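Hypothetical protein HI0074 (Haemophilus influenzae, PDB 1JOG) probably acts as the RNA-cleaving toxin of a type VII toxin-antitoxin system and is neutralised by its cognate antitoxin MntA. Local coordinates at residues 52-55 against 56-60; 76-79 against 80-84; 120-123 against 124-127; 96-99 against 100-104; 112-115 against 116-119. One frame throughout, in Å; residues are numbered along the deposited sequence.

Interaction 1 (52-55 against 56-60); sequences FVYE and LSLKM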
loop_
_atom_site.group_PDB
_atom_site.type_symbol
_atom_site.label_atom_id
_atom_site.label_comp_id
_atom_site.label_asym_id
_atom_site.label_seq_id
_atom_site.Cartn_x
_atom_site.Cartn_y
_atom_site.Cartn_z
ATOM N N PHE A 52 6.703 -2.781 0.913
ATOM C CA PHE A 52 7.598 -3.222 -0.164
ATOM C C PHE A 52 8.694 -4.131 0.327
ATOM O O PHE A 52 8.889 -5.199 -0.250
ATOM C CB PHE A 52 8.258 -2.061 -0.903
ATOM C CG PHE A 52 7.285 -1.110 -1.583
ATOM C CD1 PHE A 52 7.580 0.305 -1.591
ATOM C CD2 PHE A 52 6.113 -1.557 -2.197
ATOM C CE1 PHE A 52 6.710 1.274 -2.203
ATOM C CE2 PHE A 52 5.183 -0.638 -2.825
ATOM C CZ PHE A 52 5.494 0.808 -2.829
ATOM N N VAL A 53 9.424 -3.743 1.372
ATOM C CA VAL A 53 10.514 -4.627 1.872
ATOM C C VAL A 53 10.036 -6.009 2.381
ATOM O O VAL A 53 10.613 -7.036 2.097
ATOM C CB VAL A 53 11.296 -3.895 2.938
ATOM C CG1 VAL A 53 12.446 -4.755 3.480
ATOM C CG2 VAL A 53 11.786 -2.622 2.332
ATOM N N TYR A 54 8.935 -6.005 3.096
ATOM C CA TYR A 54 8.323 -7.214 3.580
ATOM C C TYR A 54 8.063 -8.201 2.413
ATOM O O TYR A 54 8.518 -9.377 2.427
ATOM C CB TYR A 54 6.987 -6.855 4.242
ATOM C CG TYR A 54 6.171 -8.064 4.453
ATOM C CD1 TYR A 54 6.577 -9.008 5.379
ATOM C CD2 TYR A 54 5.077 -8.357 3.666
ATOM C CE1 TYR A 54 5.936 -10.216 5.536
ATOM C CE2 TYR A 54 4.441 -9.610 3.800
ATOM C CZ TYR A 54 4.910 -10.527 4.773
ATOM O OH TYR A 54 4.295 -11.734 5.068
ATOM N N GLU A 55 7.249 -7.747 1.464
ATOM C CA GLU A 55 6.948 -8.522 0.267
ATOM C C GLU A 55 8.226 -9.014 -0.472
ATOM O O GLU A 55 8.401 -10.201 -0.650
ATOM C CB GLU A 55 6.138 -7.715 -0.711
ATOM C CG GLU A 55 4.866 -8.389 -1.152
ATOM C CD GLU A 55 3.719 -7.916 -0.295
ATOM O OE1 GLU A 55 3.529 -8.499 0.790
ATOM O OE2 GLU A 55 3.028 -6.939 -0.690
ATOM N N LEU A 56 9.125 -8.092 -0.780
ATOM C CA LEU A 56 10.370 -8.394 -1.480
ATOM C C LEU A 56 11.205 -9.333 -0.638
ATOM O O LEU A 56 11.776 -10.336 -1.148
ATOM C CB LEU A 56 11.141 -7.110 -1.801
ATOM C CG LEU A 56 11.038 -6.110 -3.000
ATOM C CD1 LEU A 56 9.919 -6.426 -3.910
ATOM C CD2 LEU A 56 10.864 -4.648 -2.520
ATOM N N SER A 57 11.264 -9.051 0.664
ATOM C CA SER A 57 12.059 -9.948 1.542
ATOM C C SER A 57 11.496 -11.348 1.403
ATOM O O SER A 57 12.260 -12.306 1.364
ATOM C CB SER A 57 12.010 -9.554 3.055
ATOM O OG SER A 57 12.656 -8.295 3.282
ATOM N N LEU A 58 10.163 -11.490 1.343
ATOM C CA LEU A 58 9.647 -12.833 1.219
ATOM C C LEU A 58 9.830 -13.384 -0.187
ATOM O O LEU A 58 9.973 -14.600 -0.371
ATOM C CB LEU A 58 8.199 -12.935 1.693
ATOM C CG LEU A 58 8.348 -13.406 3.138
ATOM C CD1 LEU A 58 7.828 -12.386 4.146
ATOM C CD2 LEU A 58 7.723 -14.759 3.274
ATOM N N LYS A 59 9.852 -12.507 -1.183
ATOM C CA LYS A 59 10.039 -13.013 -2.526
ATOM C C LYS A 59 11.444 -13.591 -2.589
ATOM O O LYS A 59 11.611 -14.651 -3.124
ATOM C CB LYS A 59 9.841 -11.931 -3.585
ATOM C CG LYS A 59 8.480 -11.971 -4.204
ATOM C CD LYS A 59 7.721 -10.680 -3.978
ATOM C CE LYS A 59 6.320 -10.686 -4.622
ATOM N NZ LYS A 59 5.883 -9.245 -4.767
HETATM N N MSE A 60 12.419 -12.923 -1.967
HETATM C CA MSE A 60 13.818 -13.369 -1.972
HETATM C C MSE A 60 14.027 -14.653 -1.200
HETATM O O MSE A 60 14.776 -15.494 -1.642
HETATM C CB MSE A 60 14.762 -12.281 -1.386
HETATM C CG MSE A 60 14.845 -11.031 -2.292
HETATM SE SE MSE A 60 15.619 -11.477 -4.050
HETATM C CE MSE A 60 14.286 -11.394 -5.171
#
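E55 and K59 meet one turn apart, and both halves of E55 take part. Its carbonyl O receives K59 N at 2.8 Å, with the donor in the carbonyl plane. K59, bent at chi2, doubles back over the same turn, bringing its CD to 3.4 Å from E55 O and its NZ to 3.9 Å from E55 CG. The charged ends do not pair: E55 OE2 and K59 NZ stay 5.5 Å apart, and the carboxylate goes instead to R106, which by similarity is an active-site residue. L56 leans back toward F52. With CG anti to its own carbonyl carbon (chi1 -85°), it lays CD2 3.1 Å from F52 O, the acceptor of its own N-H. All this happens in the middle of the long helix 36-68, whose faces are covered by helices 8-26, 80-89, 96-106 and 125-140. S57 adds a second bond to an ordinary helical one: its OG donates to V53 O at 2.7 Å from above the carbonyl plane, while S57 N reaches the same oxygen. L58 N donates to Y54 O at 2.9 Å, and its side chain packs on helix 80-89. F52 packs on T112 and L56 on Y113, both of the second subunit.

Interaction 2 (76-79 against 80-84); sequences GAYG and FKDIL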
loop_
_atom_site.group_PDB
_atom_site.type_symbol
_atom_site.label_atom_id
_atom_site.label_comp_id
_atom_site.label_asym_id
_atom_site.label_seq_id
_atom_site.Cartn_x
_atom_site.Cartn_y
_atom_site.Cartn_z
ATOM N N GLY A 76 5.149 -23.980 -5.036
ATOM C CA GLY A 76 3.837 -23.400 -5.037
ATOM C C GLY A 76 3.216 -24.146 -3.889
ATOM O O GLY A 76 2.453 -23.590 -3.114
ATOM N N ALA A 77 3.561 -25.418 -3.761
ATOM C CA ALA A 77 3.018 -26.202 -2.665
ATOM C C ALA A 77 3.298 -25.444 -1.380
ATOM O O ALA A 77 2.656 -25.710 -0.349
ATOM C CB ALA A 77 3.669 -27.570 -2.622
ATOM N N TYR A 78 4.238 -24.490 -1.465
ATOM C CA TYR A 78 4.657 -23.671 -0.306
ATOM C C TYR A 78 3.937 -22.370 0.018
ATOM O O TYR A 78 3.908 -21.448 -0.784
ATOM C CB TYR A 78 6.132 -23.288 -0.392
ATOM C CG TYR A 78 7.104 -24.418 -0.267
ATOM C CD1 TYR A 78 7.316 -25.302 -1.322
ATOM C CD2 TYR A 78 7.873 -24.558 0.874
ATOM C CE1 TYR A 78 8.277 -26.272 -1.244
ATOM C CE2 TYR A 78 8.832 -25.535 0.964
ATOM C CZ TYR A 78 9.037 -26.378 -0.096
ATOM O OH TYR A 78 10.062 -27.275 -0.035
ATOM N N GLY A 79 3.402 -22.306 1.222
ATOM C CA GLY A 79 2.763 -21.096 1.674
ATOM C C GLY A 79 3.723 -20.346 2.593
ATOM O O GLY A 79 4.827 -20.782 2.887
ATOM N N PHE A 80 3.278 -19.191 3.048
ATOM C CA PHE A 80 4.041 -18.344 3.937
ATOM C C PHE A 80 4.996 -19.065 4.895
ATOM O O PHE A 80 6.245 -18.913 4.814
ATOM C CB PHE A 80 3.057 -17.497 4.736
ATOM C CG PHE A 80 3.723 -16.475 5.573
ATOM C CD1 PHE A 80 4.502 -15.471 4.972
ATOM C CD2 PHE A 80 3.615 -16.507 6.952
ATOM C CE1 PHE A 80 5.161 -14.510 5.736
ATOM C CE2 PHE A 80 4.271 -15.545 7.745
ATOM C CZ PHE A 80 5.039 -14.552 7.140
ATOM N N LYS A 81 4.399 -19.843 5.796
ATOM C CA LYS A 81 5.109 -20.633 6.841
ATOM C C LYS A 81 6.118 -21.726 6.430
ATOM O O LYS A 81 7.055 -22.068 7.181
ATOM C CB LYS A 81 4.075 -21.234 7.816
ATOM C CG LYS A 81 3.612 -20.243 8.878
ATOM C CD LYS A 81 2.325 -20.706 9.526
ATOM C CE LYS A 81 1.823 -19.704 10.596
ATOM N NZ LYS A 81 2.616 -19.668 11.879
ATOM N N ASP A 82 5.963 -22.240 5.233
ATOM C CA ASP A 82 6.904 -23.219 4.731
ATOM C C ASP A 82 8.114 -22.412 4.338
ATOM O O ASP A 82 9.248 -22.765 4.661
ATOM C CB ASP A 82 6.327 -23.934 3.509
ATOM C CG ASP A 82 5.215 -24.882 3.879
ATOM O OD1 ASP A 82 5.352 -25.465 4.996
ATOM O OD2 ASP A 82 4.244 -25.042 3.072
ATOM N N ILE A 83 7.873 -21.311 3.639
ATOM C CA ILE A 83 8.933 -20.399 3.194
ATOM C C ILE A 83 9.740 -19.958 4.456
ATOM O O ILE A 83 10.991 -19.955 4.447
ATOM C CB ILE A 83 8.283 -19.125 2.495
ATOM C CG1 ILE A 83 7.529 -19.512 1.211
ATOM C CG2 ILE A 83 9.321 -18.095 2.176
ATOM C CD1 ILE A 83 8.429 -19.970 0.110
ATOM N N LEU A 84 9.029 -19.579 5.533
ATOM C CA LEU A 84 9.728 -19.145 6.757
ATOM C C LEU A 84 10.465 -20.308 7.343
ATOM O O LEU A 84 11.600 -20.150 7.706
ATOM C CB LEU A 84 8.783 -18.581 7.801
ATOM C CG LEU A 84 7.982 -17.344 7.404
ATOM C CD1 LEU A 84 7.166 -16.785 8.661
ATOM C CD2 LEU A 84 8.930 -16.358 6.811
#
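The carbonyl oxygen of G79 is gripped by two backbone N-H groups of the next turn. I83 N reaches it at 3.2 Å in an almost straight bond (176°), nearly in line with the C=O. D82 N comes to G79 O at 3.0 Å from well above the carbonyl plane, in a more bent bond (139°). I83 also crowds this oxygen with its side chain, since its CG1 lies 3.4 Å from G79 O. In return D82 reaches backwards: with CG beside its own backbone N (chi1 -72°), it offers OD2 to G79 N, a weak bond of 3.4 Å. The other carboxylate oxygen is held by a salt bridge to R85, which helps fix the rotation of the group. Y78 flanks it, its ring standing almost perpendicular to the carboxylate plane. From the same tyrosine CB meets I83 CD1 at 4.1 Å, an apolar contact between residues five apart, with the spacing of a hydrophobic staple where a chain enters a helix. The loop that follows helix 36-68 thus turns into helix 80-89 near the protein surface. From there F80 packs on Y54 and L58 of helix 36-68 and on R103 of helix 96-106, while I83 covers L58 and K62, and L84 rests against W99 and V100.

Interaction 3 (120-123 against 124-127); sequences AVYA and QIDD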
loop_
_atom_site.group_PDB
_atom_site.type_symbol
_atom_site.label_atom_id
_atom_site.label_comp_id
_atom_site.label_asym_id
_atom_site.label_seq_id
_atom_site.Cartn_x
_atom_site.Cartn_y
_atom_site.Cartn_z
ATOM N N ALA A 120 0.567 3.050 15.180
ATOM C CA ALA A 120 0.899 1.782 15.805
ATOM C C ALA A 120 1.774 0.945 14.843
ATOM O O ALA A 120 2.765 0.332 15.258
ATOM C CB ALA A 120 -0.378 1.048 16.179
ATOM N N VAL A 121 1.449 0.953 13.556
ATOM C CA VAL A 121 2.236 0.177 12.634
ATOM C C VAL A 121 3.590 0.856 12.424
ATOM O O VAL A 121 4.635 0.199 12.310
ATOM C CB VAL A 121 1.465 -0.011 11.291
ATOM C CG1 VAL A 121 2.399 -0.492 10.155
ATOM C CG2 VAL A 121 0.341 -0.998 11.515
ATOM N N TYR A 122 3.599 2.173 12.441
ATOM C CA TYR A 122 4.866 2.842 12.156
ATOM C C TYR A 122 5.868 2.617 13.275
ATOM O O TYR A 122 7.049 2.428 13.062
ATOM C CB TYR A 122 4.609 4.312 11.909
ATOM C CG TYR A 122 5.870 5.129 11.655
ATOM C CD1 TYR A 122 6.411 5.207 10.376
ATOM C CD2 TYR A 122 6.573 5.721 12.709
ATOM C CE1 TYR A 122 7.681 5.844 10.130
ATOM C CE2 TYR A 122 7.844 6.396 12.504
ATOM C CZ TYR A 122 8.382 6.442 11.192
ATOM O OH TYR A 122 9.575 7.106 10.911
ATOM N N ALA A 123 5.366 2.625 14.488
ATOM C CA ALA A 123 6.196 2.408 15.647
ATOM C C ALA A 123 6.949 1.041 15.568
ATOM O O ALA A 123 7.952 0.814 16.234
ATOM C CB ALA A 123 5.285 2.418 16.903
ATOM N N GLN A 124 6.401 0.098 14.825
ATOM C CA GLN A 124 7.001 -1.216 14.736
ATOM C C GLN A 124 8.076 -1.257 13.656
ATOM O O GLN A 124 8.783 -2.244 13.558
ATOM C CB GLN A 124 5.884 -2.292 14.441
ATOM C CG GLN A 124 4.715 -2.378 15.431
ATOM C CD GLN A 124 3.564 -3.358 15.020
ATOM O OE1 GLN A 124 3.796 -4.379 14.372
ATOM N NE2 GLN A 124 2.325 -3.045 15.435
ATOM N N ILE A 125 8.255 -0.166 12.900
ATOM C CA ILE A 125 9.218 -0.175 11.798
ATOM C C ILE A 125 10.690 -0.317 12.120
ATOM O O ILE A 125 11.403 -0.986 11.354
ATOM C CB ILE A 125 8.952 0.998 10.850
ATOM C CG1 ILE A 125 7.633 0.711 10.161
ATOM C CG2 ILE A 125 10.084 1.229 9.820
ATOM C CD1 ILE A 125 7.135 1.882 9.363
ATOM N N ASP A 126 11.138 0.303 13.219
ATOM C CA ASP A 126 12.511 0.202 13.727
ATOM C C ASP A 126 12.951 -1.279 13.882
ATOM O O ASP A 126 14.037 -1.636 13.449
ATOM C CB ASP A 126 12.580 0.798 15.122
ATOM C CG ASP A 126 12.247 2.256 15.138
ATOM O OD1 ASP A 126 12.939 3.012 14.435
ATOM O OD2 ASP A 126 11.292 2.648 15.857
ATOM N N ASP A 127 12.111 -2.106 14.521
ATOM C CA ASP A 127 12.433 -3.510 14.716
ATOM C C ASP A 127 12.443 -4.166 13.345
ATOM O O ASP A 127 13.323 -4.939 13.015
ATOM C CB ASP A 127 11.413 -4.218 15.617
ATOM C CG ASP A 127 11.509 -5.788 15.531
ATOM O OD1 ASP A 127 10.445 -6.526 15.498
ATOM O OD2 ASP A 127 12.672 -6.290 15.502
HETATM O O HOH W 1 10.085 -0.567 16.478
#
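Y122 and I125 make the apolar part of this contact. The isoleucine brings CD1 to 3.6 Å from Y122 CD1, the two side chains crossing at about a right angle and the methyl meeting the ring obliquely. I125 CG1, placed beside its own backbone N (chi1 -69°), also lies 3.4 Å from Y122 O, the acceptor of its own N-H.

The backbone bonds have shortened steps. Q124 N donates to V121 O at 3.1 Å and I125 N to Y122 O at 2.9 Å, each three residues back instead of four, and both donors stand far above the acceptor's carbonyl plane. Beside them runs a side-chain bond: Q124, extended beyond CG, folds back along the preceding turn so that NE2 reaches A120 O at 3.4 Å, a weak and bent link.

A water takes the place of a missing helical bond. It donates to A123 O at 2.6 Å and accepts from D127 N at 3.2 Å, bridging a pair that an unbroken helix would join directly; a weak bond to D126 OD2 gives it a third partner.

Inward, Y122 and I125 face helix 8-26, and V121 touches I47 and M105. Three-residue turns with a water let into the backbone are characteristic of a helix kink, here the joint between helices 115-123 and 125-140 of an all-helical bundle.

Interaction 4 (96-99 against 100-104); sequences MSKW and VAYRD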
loop_
_atom_site.group_PDB
_atom_site.type_symbol
_atom_site.label_atom_id
_atom_site.label_comp_id
_atom_site.label_asym_id
_atom_site.label_seq_id
_atom_site.Cartn_x
_atom_site.Cartn_y
_atom_site.Cartn_z
HETATM N N MSE A 96 11.304 -16.810 13.334
HETATM C CA MSE A 96 10.162 -16.703 12.477
HETATM C C MSE A 96 8.946 -16.138 13.186
HETATM O O MSE A 96 8.013 -15.710 12.522
HETATM C CB MSE A 96 9.816 -18.048 11.773
HETATM C CG MSE A 96 9.457 -19.290 12.601
HETATM SE SE MSE A 96 9.249 -20.991 11.538
HETATM C CE MSE A 96 7.297 -20.937 11.547
ATOM N N SER A 97 8.942 -16.071 14.511
ATOM C CA SER A 97 7.745 -15.543 15.203
ATOM C C SER A 97 7.641 -14.087 14.777
ATOM O O SER A 97 6.558 -13.546 14.535
ATOM C CB SER A 97 7.920 -15.637 16.706
ATOM O OG SER A 97 9.119 -15.014 17.075
ATOM N N LYS A 98 8.790 -13.481 14.578
ATOM C CA LYS A 98 8.820 -12.097 14.082
ATOM C C LYS A 98 8.270 -11.890 12.637
ATOM O O LYS A 98 7.524 -10.925 12.363
ATOM C CB LYS A 98 10.243 -11.585 14.107
ATOM C CG LYS A 98 10.734 -11.247 15.435
ATOM C CD LYS A 98 12.150 -10.788 15.347
ATOM C CE LYS A 98 12.769 -10.852 16.718
ATOM N NZ LYS A 98 13.129 -12.262 17.046
ATOM N N TRP A 99 8.658 -12.763 11.705
ATOM C CA TRP A 99 8.145 -12.610 10.335
ATOM C C TRP A 99 6.676 -12.933 10.344
ATOM O O TRP A 99 5.904 -12.336 9.595
ATOM C CB TRP A 99 8.917 -13.490 9.359
ATOM C CG TRP A 99 10.285 -12.921 9.183
ATOM C CD1 TRP A 99 11.459 -13.246 9.902
ATOM C CD2 TRP A 99 10.641 -11.874 8.309
ATOM N NE1 TRP A 99 12.483 -12.443 9.491
ATOM C CE2 TRP A 99 12.016 -11.601 8.508
ATOM C CE3 TRP A 99 9.937 -11.129 7.371
ATOM C CZ2 TRP A 99 12.682 -10.612 7.809
ATOM C CZ3 TRP A 99 10.618 -10.126 6.704
ATOM C CH2 TRP A 99 11.953 -9.877 6.909
ATOM N N VAL A 100 6.266 -13.821 11.255
ATOM C CA VAL A 100 4.861 -14.140 11.342
ATOM C C VAL A 100 4.123 -12.871 11.781
ATOM O O VAL A 100 3.038 -12.542 11.298
ATOM C CB VAL A 100 4.621 -15.278 12.332
ATOM C CG1 VAL A 100 3.150 -15.369 12.635
ATOM C CG2 VAL A 100 5.068 -16.594 11.742
ATOM N N ALA A 101 4.739 -12.136 12.689
ATOM C CA ALA A 101 4.143 -10.906 13.173
ATOM C C ALA A 101 4.221 -9.841 12.059
ATOM O O ALA A 101 3.297 -9.039 11.914
ATOM C CB ALA A 101 4.887 -10.430 14.494
ATOM N N TYR A 102 5.304 -9.803 11.278
ATOM C CA TYR A 102 5.379 -8.809 10.166
ATOM C C TYR A 102 4.221 -9.007 9.131
ATOM O O TYR A 102 3.694 -8.072 8.556
ATOM C CB TYR A 102 6.743 -8.905 9.509
ATOM C CG TYR A 102 7.888 -8.529 10.435
ATOM C CD1 TYR A 102 9.181 -9.037 10.239
ATOM C CD2 TYR A 102 7.669 -7.666 11.512
ATOM C CE1 TYR A 102 10.197 -8.700 11.089
ATOM C CE2 TYR A 102 8.659 -7.325 12.363
ATOM C CZ TYR A 102 9.929 -7.847 12.168
ATOM O OH TYR A 102 10.918 -7.597 13.130
ATOM N N ARG A 103 3.790 -10.237 8.932
ATOM C CA ARG A 103 2.647 -10.448 8.078
ATOM C C ARG A 103 1.330 -9.924 8.761
ATOM O O ARG A 103 0.522 -9.280 8.112
ATOM C CB ARG A 103 2.524 -11.940 7.737
ATOM C CG ARG A 103 1.390 -12.109 6.796
ATOM C CD ARG A 103 1.249 -13.496 6.222
ATOM N NE ARG A 103 0.875 -14.428 7.247
ATOM C CZ ARG A 103 0.418 -15.640 7.011
ATOM N NH1 ARG A 103 0.276 -16.056 5.757
ATOM N NH2 ARG A 103 0.137 -16.437 8.037
ATOM N N ASP A 104 1.076 -10.266 10.041
ATOM C CA ASP A 104 -0.124 -9.742 10.724
ATOM C C ASP A 104 -0.078 -8.182 10.565
ATOM O O ASP A 104 -1.035 -7.549 10.143
ATOM C CB ASP A 104 -0.186 -10.154 12.200
ATOM C CG ASP A 104 -0.196 -11.721 12.442
ATOM O OD1 ASP A 104 -0.772 -12.569 11.668
ATOM O OD2 ASP A 104 0.387 -12.094 13.495
#
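Y102 sets its ring edge against the face of W99 in a T-shaped pair, the planes 87° apart and the centroids 5.2 Å from each other. The touching atom is Y102 CD1, which sits 3.6 Å above the indole, toward its rim and closest to W99 CE3. Both aromatic side chains have CG anti to their own carbonyl carbon (chi1 -71° for W99, -64° for Y102), which sends them back along the helix. One face of the tyrosine ring is thereby laid over the preceding turn: K98 O lies 3.1 Å from Y102 CG and, at 2.7 Å, also accepts Y102 N. K98 runs alongside the ring, whose hydroxyl has its partner in D127, and points the same way, with K98 CD 4.1 Å from Y102 OH; its NZ goes on to a salt bridge with D95. V100 turns CG2 back to 3.2 Å from M96 O, over the turn it is bonded to. This is the body of helix 96-106, packed against several others: W99 is buried against S57, L58 and M61 of helix 36-68 and L135 of helix 125-140, while Y102 makes another edge-to-face pair with F128 of the last of these.

Interaction 5 (112-115 against 116-119); sequences TYDQ and EKAM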
loop_
_atom_site.group_PDB
_atom_site.type_symbol
_atom_site.label_atom_id
_atom_site.label_comp_id
_atom_site.label_asym_id
_atom_site.label_seq_id
_atom_site.Cartn_x
_atom_site.Cartn_y
_atom_site.Cartn_z
ATOM N N THR A 112 -4.733 1.314 7.711
ATOM C CA THR A 112 -3.930 2.467 8.039
ATOM C C THR A 112 -4.520 3.888 7.766
ATOM O O THR A 112 -3.881 4.915 8.100
ATOM C CB THR A 112 -2.455 2.196 7.464
ATOM O OG1 THR A 112 -1.674 1.804 8.598
ATOM C CG2 THR A 112 -1.789 3.394 6.801
ATOM N N TYR A 113 -5.713 3.958 7.164
ATOM C CA TYR A 113 -6.364 5.249 6.921
ATOM C C TYR A 113 -6.857 5.821 8.270
ATOM O O TYR A 113 -7.339 6.920 8.352
ATOM C CB TYR A 113 -7.534 5.082 5.948
ATOM C CG TYR A 113 -8.487 4.023 6.377
ATOM C CD1 TYR A 113 -9.342 4.231 7.463
ATOM C CD2 TYR A 113 -8.515 2.791 5.718
ATOM C CE1 TYR A 113 -10.214 3.215 7.902
ATOM C CE2 TYR A 113 -9.362 1.783 6.123
ATOM C CZ TYR A 113 -10.213 1.991 7.224
ATOM O OH TYR A 113 -11.025 0.972 7.663
ATOM N N ASP A 114 -6.778 5.014 9.310
ATOM C CA ASP A 114 -7.110 5.450 10.627
ATOM C C ASP A 114 -5.734 5.815 11.225
ATOM O O ASP A 114 -4.858 4.930 11.412
ATOM C CB ASP A 114 -7.764 4.301 11.416
ATOM C CG ASP A 114 -8.240 4.746 12.816
ATOM O OD1 ASP A 114 -8.594 5.942 13.039
ATOM O OD2 ASP A 114 -8.288 3.898 13.692
ATOM N N GLN A 115 -5.536 7.106 11.519
ATOM C CA GLN A 115 -4.259 7.628 12.044
ATOM C C GLN A 115 -3.587 6.907 13.209
ATOM O O GLN A 115 -2.356 6.812 13.267
ATOM C CB GLN A 115 -4.438 9.090 12.359
ATOM C CG GLN A 115 -4.363 9.891 11.096
ATOM C CD GLN A 115 -3.054 9.591 10.350
ATOM O OE1 GLN A 115 -1.943 9.933 10.836
ATOM N NE2 GLN A 115 -3.168 8.925 9.186
ATOM N N GLU A 116 -4.396 6.373 14.115
ATOM C CA GLU A 116 -3.900 5.649 15.274
ATOM C C GLU A 116 -3.378 4.287 14.876
ATOM O O GLU A 116 -2.386 3.826 15.403
ATOM C CB GLU A 116 -5.020 5.442 16.325
ATOM C CG GLU A 116 -5.422 6.716 17.054
ATOM C CD GLU A 116 -4.205 7.484 17.534
ATOM O OE1 GLU A 116 -3.396 6.935 18.332
ATOM O OE2 GLU A 116 -4.059 8.638 17.097
ATOM N N LYS A 117 -4.085 3.620 13.976
ATOM C CA LYS A 117 -3.631 2.310 13.548
ATOM C C LYS A 117 -2.357 2.514 12.777
ATOM O O LYS A 117 -1.402 1.764 12.944
ATOM C CB LYS A 117 -4.694 1.629 12.714
ATOM C CG LYS A 117 -5.718 0.866 13.566
ATOM C CD LYS A 117 -6.817 0.226 12.627
ATOM C CE LYS A 117 -8.068 -0.240 13.400
ATOM N NZ LYS A 117 -9.077 -0.844 12.450
ATOM N N ALA A 118 -2.292 3.632 12.033
ATOM C CA ALA A 118 -1.103 3.977 11.306
ATOM C C ALA A 118 0.118 4.270 12.176
ATOM O O ALA A 118 1.281 4.002 11.758
ATOM C CB ALA A 118 -1.381 5.194 10.358
HETATM N N MSE A 119 -0.102 4.900 13.339
HETATM C CA MSE A 119 1.020 5.242 14.263
HETATM C C MSE A 119 1.524 3.911 14.867
HETATM O O MSE A 119 2.721 3.677 15.065
HETATM C CB MSE A 119 0.523 6.109 15.456
HETATM C CG MSE A 119 0.092 7.574 15.106
HETATM SE SE MSE A 119 1.403 8.531 14.093
HETATM C CE MSE A 119 3.063 8.306 15.027
#
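T112 lies over A118, six residues on, where the chain has curled back upon itself. Its OG1 lies 3.5 Å from A118 CA and its CG2 4.0 Å from A118 CB; the alanine methyl rests against both the side chain and the carbonyl of T112, T112 O being 3.4 Å from A118 CB. The hydroxyl is buried by this fit and has no polar partner in the model.

D114 occupies the N-cap position, yet its carboxylate does no capping. CG stands opposite the backbone N (chi1 -176°), which carries OD2 out along the stem of K117, 4.0 Å from K117 CG. K117, extended beyond CG, crosses the carboxylate obliquely, its NZ remaining 5.0 Å from D114 OD2, too far for a salt bridge, though the opposite charges probably attract weakly. The first turn is closed by the main chain, A118 N to D114 O at 2.9 Å and M119 N to Q115 O, whose oxygen also has M119 CG at 3.2 Å.

T112 and Y113 end the RX(4)HXY motif of the HepT toxins, in which Y113 is by similarity the tyrosine that carries a di-AMP modification; it is unmodified here. The turn leads from helix 96-106 into helix 115-123. T112 and A118 lean on I47 and M119 on I43 of helix 36-68, and Y113 meets F52 on helix 36-68 of the second subunit edge-to-face.

Along the chain the order is interactions 1, 2, 4, 5 and 3; each is local, and none nests in or crosses another. Interaction 1 lies within helix 36-68, interaction 2 closes the turn into helix 80-89, and interaction 4 lies within helix 96-106. These three touch one another through Y54, L58, F80, L84, W99 and R103, tying three successive helices together. Interaction 5 then closes the turn at the end of the RX(4)HXY motif, and interaction 3 adjoins it at the far end of helix 115-123. Interaction 3 returns to interaction 4 through D127 and Y102. Interactions 1 and 5 do not meet within the chain, but both reach the second subunit.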